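Local coordinates for protein TCR alpha chain (Gallus gallus, PDB 6LIR) that forms the alpha subunit of the chicken alpha-beta T-cell receptor, pairing with the beta chain and probably contributing to antigen recognition, at residues A[107-112]-A[165-170]; A[140-145]-A[181-186]. All blocks are in the same frame, centred on the assembly; numbering follows the deposited sequence.

Contact 1 (A[107-112]-A[165-170])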
ATOM      1  N   VAL A 107      -2.994  -8.602   9.848  1.00 37.63           N
ATOM      2  CA  VAL A 107      -2.631  -8.949  11.217  1.00 36.53           C
ATOM      3  C   VAL A 107      -3.425  -8.043  12.143  1.00 42.16           C
ATOM      4  O   VAL A 107      -3.249  -6.818  12.130  1.00 37.56           O
ATOM      5  CB  VAL A 107      -1.123  -8.801  11.468  1.00 36.29           C
ATOM      6  CG1 VAL A 107      -0.791  -9.086  12.931  1.00 31.12           C
ATOM      7  CG2 VAL A 107      -0.335  -9.717  10.544  1.00 36.21           C
ATOM      8  N   GLN A 108      -4.293  -8.649  12.952  1.00 49.03           N
ATOM      9  CA  GLN A 108      -5.195  -7.904  13.814  1.00 53.34           C
ATOM     10  C   GLN A 108      -4.597  -7.763  15.200  1.00 50.83           C
ATOM     11  O   GLN A 108      -4.406  -8.777  15.890  1.00 52.25           O
ATOM     12  CB  GLN A 108      -6.551  -8.594  13.894  1.00 53.34           C
ATOM     13  CG  GLN A 108      -7.344  -8.529  12.602  1.00 59.35           C
ATOM     14  CD  GLN A 108      -7.959  -9.860  12.234  1.00 68.76           C
ATOM     15  OE1 GLN A 108      -7.952 -10.259  11.069  1.00 74.35           O
ATOM     16  NE2 GLN A 108      -8.497 -10.559  13.227  1.00 70.21           N
ATOM     17  N   PRO A 109      -4.315  -6.549  15.655  1.00 45.32           N
ATOM     18  CA  PRO A 109      -3.809  -6.363  17.017  1.00 51.46           C
ATOM     19  C   PRO A 109      -4.877  -6.681  18.051  1.00 48.53           C
ATOM     20  O   PRO A 109      -6.077  -6.682  17.773  1.00 47.18           O
ATOM     21  CB  PRO A 109      -3.422  -4.880  17.065  1.00 49.17           C
ATOM     22  CG  PRO A 109      -3.418  -4.414  15.631  1.00 53.18           C
ATOM     23  CD  PRO A 109      -4.406  -5.279  14.917  1.00 48.45           C
ATOM     24  N   HIS A 110      -4.416  -6.995  19.259  1.00 56.31           N
ATOM     25  CA  HIS A 110      -5.339  -7.230  20.360  1.00 63.37           C
ATOM     26  C   HIS A 110      -5.771  -5.885  20.907  1.00 60.95           C
ATOM     27  O   HIS A 110      -4.950  -4.988  21.108  1.00 60.88           O
ATOM     28  CB  HIS A 110      -4.708  -8.063  21.477  1.00 67.81           C
ATOM     29  CG  HIS A 110      -5.716  -8.674  22.405  1.00 77.50           C
ATOM     30  ND1 HIS A 110      -5.604  -8.611  23.778  1.00 80.30           N
ATOM     31  CD2 HIS A 110      -6.863  -9.350  22.153  1.00 79.93           C
ATOM     32  CE1 HIS A 110      -6.637  -9.222  24.331  1.00 75.91           C
ATOM     33  NE2 HIS A 110      -7.416  -9.679  23.368  1.00 78.55           N
ATOM     34  N   ILE A 111      -7.067  -5.732  21.111  1.00 60.57           N
ATOM     35  CA  ILE A 111      -7.633  -4.434  21.434  1.00 64.69           C
ATOM     36  C   ILE A 111      -8.640  -4.620  22.549  1.00 60.01           C
ATOM     37  O   ILE A 111      -9.312  -5.653  22.634  1.00 63.02           O
ATOM     38  CB  ILE A 111      -8.302  -3.761  20.214  1.00 59.82           C
ATOM     39  CG1 ILE A 111      -9.362  -4.675  19.598  1.00 57.40           C
ATOM     40  CG2 ILE A 111      -7.260  -3.328  19.192  1.00 53.50           C
ATOM     41  CD1 ILE A 111     -10.780  -4.255  19.920  1.00 60.45           C
ATOM     42  N   THR A 112      -8.718  -3.627  23.418  1.00 67.07           N
ATOM     43  CA  THR A 112      -9.800  -3.543  24.367  1.00 64.75           C
ATOM     44  C   THR A 112     -10.786  -2.542  23.808  1.00 59.65           C
ATOM     45  O   THR A 112     -10.415  -1.380  23.592  1.00 57.26           O
ATOM     46  CB  THR A 112      -9.293  -3.062  25.713  1.00 72.22           C
ATOM     47  OG1 THR A 112      -8.823  -1.718  25.583  1.00 73.16           O
ATOM     48  CG2 THR A 112      -8.148  -3.956  26.177  1.00 65.46           C
ATOM     49  N   ALA A 165      -2.487  -0.041  19.970  1.00 39.07           N
ATOM     50  CA  ALA A 165      -3.118  -0.098  18.663  1.00 42.06           C
ATOM     51  C   ALA A 165      -4.604   0.211  18.787  1.00 39.40           C
ATOM     52  O   ALA A 165      -5.240  -0.092  19.799  1.00 35.81           O
ATOM     53  CB  ALA A 165      -2.921  -1.469  18.008  1.00 40.50           C
ATOM     54  N   SER A 166      -5.160   0.804  17.735  1.00 36.96           N
ATOM     55  CA  SER A 166      -6.567   1.160  17.739  1.00 39.18           C
ATOM     56  C   SER A 166      -7.062   1.213  16.306  1.00 35.46           C
ATOM     57  O   SER A 166      -6.341   1.649  15.406  1.00 35.21           O
ATOM     58  CB  SER A 166      -6.807   2.511  18.430  1.00 41.79           C
ATOM     59  OG  SER A 166      -6.069   3.548  17.802  1.00 37.88           O
ATOM     60  N   TYR A 167      -8.297   0.773  16.107  1.00 37.51           N
ATOM     61  CA  TYR A 167      -8.925   0.819  14.801  1.00 39.28           C
ATOM     62  C   TYR A 167      -9.586   2.175  14.612  1.00 41.11           C
ATOM     63  O   TYR A 167     -10.039   2.804  15.571  1.00 39.30           O
ATOM     64  CB  TYR A 167      -9.978  -0.283  14.663  1.00 40.41           C
ATOM     65  CG  TYR A 167      -9.434  -1.645  14.308  1.00 47.93           C
ATOM     66  CD1 TYR A 167      -8.864  -2.463  15.276  1.00 48.66           C
ATOM     67  CD2 TYR A 167      -9.503  -2.122  13.002  1.00 44.28           C
ATOM     68  CE1 TYR A 167      -8.372  -3.717  14.953  1.00 48.63           C
ATOM     69  CE2 TYR A 167      -9.020  -3.369  12.672  1.00 45.80           C
ATOM     70  CZ  TYR A 167      -8.452  -4.162  13.648  1.00 53.16           C
ATOM     71  OH  TYR A 167      -7.965  -5.405  13.315  1.00 57.62           O
ATOM     72  N   LEU A 168      -9.663   2.605  13.354  1.00 31.91           N
ATOM     73  CA  LEU A 168     -10.322   3.851  12.999  1.00 37.06           C
ATOM     74  C   LEU A 168     -11.084   3.628  11.707  1.00 37.07           C
ATOM     75  O   LEU A 168     -10.553   3.037  10.763  1.00 33.77           O
ATOM     76  CB  LEU A 168      -9.316   4.998  12.803  1.00 36.49           C
ATOM     77  CG  LEU A 168      -8.236   5.257  13.851  1.00 36.80           C
ATOM     78  CD1 LEU A 168      -7.203   6.244  13.314  1.00 32.42           C
ATOM     79  CD2 LEU A 168      -8.853   5.772  15.139  1.00 37.59           C
ATOM     80  N   SER A 169     -12.321   4.100  11.672  1.00 38.93           N
ATOM     81  CA  SER A 169     -13.139   4.105  10.471  1.00 42.78           C
ATOM     82  C   SER A 169     -13.617   5.526  10.228  1.00 39.26           C
ATOM     83  O   SER A 169     -13.865   6.275  11.175  1.00 38.77           O
ATOM     84  CB  SER A 169     -14.332   3.140  10.584  1.00 40.72           C
ATOM     85  OG  SER A 169     -13.934   1.809  10.276  1.00 44.66           O
ATOM     86  N   THR A 170     -13.736   5.905   8.957  1.00 37.73           N
ATOM     87  CA  THR A 170     -14.200   7.246   8.629  1.00 44.24           C
ATOM     88  C   THR A 170     -15.096   7.210   7.403  1.00 44.30           C
ATOM     89  O   THR A 170     -14.968   6.341   6.540  1.00 41.05           O
ATOM     90  CB  THR A 170     -13.038   8.215   8.336  1.00 43.21           C
ATOM     91  OG1 THR A 170     -12.141   7.623   7.387  1.00 39.58           O
ATOM     92  CG2 THR A 170     -12.282   8.568   9.606  1.00 40.75           C
TER

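Contact 2 (A[140-145]-A[181-186])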
ATOM      1  N   LYS A 140     -17.379  -6.460  15.725  1.00 61.36           N
ATOM      2  CA  LYS A 140     -18.577  -6.052  16.441  1.00 59.52           C
ATOM      3  C   LYS A 140     -19.139  -4.718  15.967  1.00 62.32           C
ATOM      4  O   LYS A 140     -20.278  -4.388  16.315  1.00 62.30           O
ATOM      5  CB  LYS A 140     -18.297  -5.963  17.945  1.00 62.87           C
ATOM      6  CG  LYS A 140     -17.935  -7.278  18.609  1.00 67.84           C
ATOM      7  CD  LYS A 140     -17.887  -7.104  20.120  1.00 70.49           C
ATOM      8  CE  LYS A 140     -17.402  -8.359  20.821  1.00 75.83           C
ATOM      9  NZ  LYS A 140     -17.453  -8.197  22.302  1.00 80.39           N
ATOM     10  N   LEU A 141     -18.386  -3.950  15.185  1.00 53.64           N
ATOM     11  CA  LEU A 141     -18.869  -2.654  14.737  1.00 55.57           C
ATOM     12  C   LEU A 141     -19.800  -2.830  13.548  1.00 60.23           C
ATOM     13  O   LEU A 141     -19.524  -3.609  12.632  1.00 54.77           O
ATOM     14  CB  LEU A 141     -17.705  -1.735  14.364  1.00 51.44           C
ATOM     15  CG  LEU A 141     -18.112  -0.328  13.918  1.00 50.45           C
ATOM     16  CD1 LEU A 141     -18.446   0.551  15.117  1.00 46.16           C
ATOM     17  CD2 LEU A 141     -17.022   0.312  13.061  1.00 52.10           C
ATOM     18  N   ASP A 142     -20.906  -2.092  13.564  1.00 69.82           N
ATOM     19  CA  ASP A 142     -21.903  -2.160  12.503  1.00 73.20           C
ATOM     20  C   ASP A 142     -21.940  -0.816  11.791  1.00 70.47           C
ATOM     21  O   ASP A 142     -22.426   0.177  12.342  1.00 72.07           O
ATOM     22  CB  ASP A 142     -23.282  -2.532  13.045  1.00 73.65           C
ATOM     23  CG  ASP A 142     -24.294  -2.760  11.938  1.00 82.31           C
ATOM     24  OD1 ASP A 142     -24.059  -3.654  11.097  1.00 83.26           O
ATOM     25  OD2 ASP A 142     -25.316  -2.042  11.903  1.00 85.93           O
ATOM     26  N   LEU A 143     -21.448  -0.804  10.563  1.00 78.82           N
ATOM     27  CA  LEU A 143     -21.499   0.347   9.675  1.00 82.89           C
ATOM     28  C   LEU A 143     -22.269  -0.053   8.427  1.00 86.81           C
ATOM     29  O   LEU A 143     -21.886   0.248   7.293  1.00 85.26           O
ATOM     30  CB  LEU A 143     -20.100   0.857   9.339  1.00 75.22           C
ATOM     31  CG  LEU A 143     -19.923   2.375   9.431  1.00 75.39           C
ATOM     32  CD1 LEU A 143     -20.637   2.933  10.653  1.00 69.36           C
ATOM     33  CD2 LEU A 143     -18.448   2.752   9.464  1.00 67.22           C
ATOM     34  N   SER A 144     -23.375  -0.765   8.668  1.00 81.57           N
ATOM     35  CA  SER A 144     -24.212  -1.300   7.599  1.00 82.34           C
ATOM     36  C   SER A 144     -24.773  -0.193   6.722  1.00 79.31           C
ATOM     37  O   SER A 144     -24.851  -0.341   5.498  1.00 80.84           O
ATOM     38  CB  SER A 144     -25.353  -2.120   8.200  1.00 84.59           C
ATOM     39  OG  SER A 144     -25.912  -1.432   9.307  1.00 83.39           O
ATOM     40  N   SER A 145     -25.154   0.922   7.320  1.00 97.00           N
ATOM     41  CA  SER A 145     -25.794   1.994   6.579  1.00101.91           C
ATOM     42  C   SER A 145     -24.820   2.887   5.816  1.00101.59           C
ATOM     43  O   SER A 145     -25.218   3.965   5.362  1.00103.45           O
ATOM     44  CB  SER A 145     -26.608   2.840   7.553  1.00 99.45           C
ATOM     45  OG  SER A 145     -26.819   4.135   7.033  1.00108.45           O
ATOM     46  N   GLY A 181     -22.934   7.901  12.951  1.00 60.11           N
ATOM     47  CA  GLY A 181     -23.254   6.937  13.978  1.00 62.29           C
ATOM     48  C   GLY A 181     -22.697   5.566  13.676  1.00 56.34           C
ATOM     49  O   GLY A 181     -22.080   5.321  12.634  1.00 57.99           O
ATOM     50  N   ALA A 182     -22.964   4.663  14.615  1.00 50.38           N
ATOM     51  CA  ALA A 182     -22.721   3.237  14.437  1.00 54.03           C
ATOM     52  C   ALA A 182     -23.384   2.480  15.577  1.00 51.65           C
ATOM     53  O   ALA A 182     -23.785   3.066  16.585  1.00 57.68           O
ATOM     54  CB  ALA A 182     -21.227   2.909  14.382  1.00 48.52           C
ATOM     55  N   LYS A 183     -23.516   1.169  15.395  1.00 61.64           N
ATOM     56  CA  LYS A 183     -23.953   0.275  16.460  1.00 66.94           C
ATOM     57  C   LYS A 183     -22.862  -0.745  16.746  1.00 63.65           C
ATOM     58  O   LYS A 183     -22.244  -1.279  15.820  1.00 64.65           O
ATOM     59  CB  LYS A 183     -25.272  -0.425  16.117  1.00 71.64           C
ATOM     60  CG  LYS A 183     -26.403   0.557  15.872  1.00 69.94           C
ATOM     61  CD  LYS A 183     -27.340   0.089  14.783  1.00 75.84           C
ATOM     62  CE  LYS A 183     -28.340  -0.907  15.345  1.00 78.89           C
ATOM     63  NZ  LYS A 183     -29.497  -1.116  14.435  1.00 81.35           N
ATOM     64  N   HIS A 184     -22.619  -1.007  18.029  1.00 62.26           N
ATOM     65  CA  HIS A 184     -21.510  -1.859  18.442  1.00 65.61           C
ATOM     66  C   HIS A 184     -21.973  -2.770  19.567  1.00 60.88           C
ATOM     67  O   HIS A 184     -22.500  -2.297  20.578  1.00 62.46           O
ATOM     68  CB  HIS A 184     -20.309  -1.018  18.897  1.00 60.45           C
ATOM     69  CG  HIS A 184     -19.038  -1.797  19.050  1.00 54.62           C
ATOM     70  ND1 HIS A 184     -18.832  -2.695  20.076  1.00 52.30           N
ATOM     71  CD2 HIS A 184     -17.895  -1.793  18.322  1.00 50.34           C
ATOM     72  CE1 HIS A 184     -17.625  -3.220  19.966  1.00 53.25           C
ATOM     73  NE2 HIS A 184     -17.036  -2.689  18.909  1.00 54.87           N
ATOM     74  N   GLU A 185     -21.795  -4.075  19.361  1.00 67.23           N
ATOM     75  CA  GLU A 185     -22.163  -5.097  20.335  1.00 74.21           C
ATOM     76  C   GLU A 185     -21.668  -4.738  21.728  1.00 73.18           C
ATOM     77  O   GLU A 185     -20.466  -4.555  21.946  1.00 71.31           O
ATOM     78  CB  GLU A 185     -21.591  -6.445  19.898  1.00 77.75           C
ATOM     79  CG  GLU A 185     -22.035  -7.628  20.741  1.00 84.52           C
ATOM     80  CD  GLU A 185     -21.902  -8.946  20.000  1.00 91.50           C
ATOM     81  OE1 GLU A 185     -22.934  -9.483  19.545  1.00 96.82           O
ATOM     82  OE2 GLU A 185     -20.763  -9.441  19.868  1.00 88.68           O
ATOM     83  N   GLY A 186     -22.604  -4.628  22.669  1.00 60.38           N
ATOM     84  CA  GLY A 186     -22.281  -4.329  24.045  1.00 53.03           C
ATOM     85  C   GLY A 186     -22.172  -2.859  24.368  1.00 59.90           C
ATOM     86  O   GLY A 186     -21.795  -2.516  25.497  1.00 61.58           O
TER

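Contact 1 (A[107-112]-A[165-170])
Pro109 and Ile111 pack on Ala165 and Tyr167 where the linker leaves the variable domain, at the elbow between two immunoglobulin-like domains. The touching parts run 101° apart, and the sheet pairing of 165-170 is made elsewhere, Ser166 and Leu168 bonding through their backbones to Val154 and Thr152 of strand 150-156. At the start of 165-170, the methyl of Ala165 lies against the Pro109 ring, its CB 3.6 Å from Pro109 CB and 3.8 Å from Pro109 CG. The Ala165 carbonyl is reached by a methyl, Ile111 CG2 standing 3.9 Å from Ala165 O. Ser166 points its CB away from the linker, and its OG is hydrogen-bonded to Arg186 of the TCR beta chain; this strand therefore serves the elbow and the chain interface at once. Tyr167 has the most surface buried of any residue in this contact. Its CG stands beside the backbone N (chi1 -82°), a setting that carries the phenol end to the linker. Ile111 CG2 comes to the ring edge, near its plane, 4.3 Å from Tyr167 CD1, while Pro109 CD approaches obliquely. Val153 of strand 150-156 touches both Pro109 and Tyr167 and extends the apolar patch. The hydroxyl reaches Gln108, the last residue of strand 97-108, where Tyr167 OH lies 3.3 Å from Gln108 CG of its aliphatic stem.

Contact 2 (A[140-145]-A[181-186])
Leu141 and His184 face each other as an antiparallel non-hydrogen-bonded pair, joining short edge strand 141-142 to strand 181-184 in the three-strand sheet of an immunoglobulin-like constant domain. The next pair, Asp142 with Lys183, is hydrogen-bonded, but unevenly: Asp142 N to Lys183 O is short at 2.7 Å but bent (139° at the hydrogen), whereas the return bond from Lys183 N to Asp142 O, weak at 3.4 Å, is nearly straight. A further weak bond, Glu185 N to Lys140 O, continues the pairing beyond the bridges.

The chief ring contact is CH-pi. Lys140 CB sits over one face of the His184 imidazole, 3.8 Å from its centroid, displaced from the ring centre. His184 has CG anti to its own N (chi1 -167°), which brings the ring beneath Lys140 CB and alongside Leu141. Both ring nitrogens are engaged: ND1 with Glu185 O, from above that carbonyl's plane, and NE2 with the backbone N of Ser137. A leucine in place of His184 would probably leave Ser137 N and Glu185 O without these partners and strip Lys140 CB of its aromatic face.

Apolar contacts converge on Ala182, whose CB is 3.7 Å from Leu141 CD1 and 3.8 Å from Leu143 CD1; Ile133 of strand 128-134 backs both leucines.

Opposite charges approach only loosely. Lys140, stretched out past CG, crosses Glu185 at about a right angle, and its NZ stays 4.3 Å from Glu185 OE2, too far for a salt bridge. Asp142 OD2 takes the hydroxyl of Ser144, 2.7 Å from Ser144 OG and above the carboxylate plane.

From the N terminus, the chain completes its variable domain with strand 97-108 and leaves through the linker of contact 1. It then runs through strands 116-121 and 128-134 to 140-145. Contact 1 closes when strand 164-174 returns to the linker, and contact 2 closes later, at 181-186, just after Cys180 of the Cys131-Cys180 disulfide. The four segments alternate, so the two loops cross. Contact 1 ties the variable domain's exit to the four-strand sheet of the second domain; contact 2 lies within that domain's three-strand sheet. Their centres are 15 Å apart, and they meet where Ser169 CB packs 4.3 Å from Leu143 CD2.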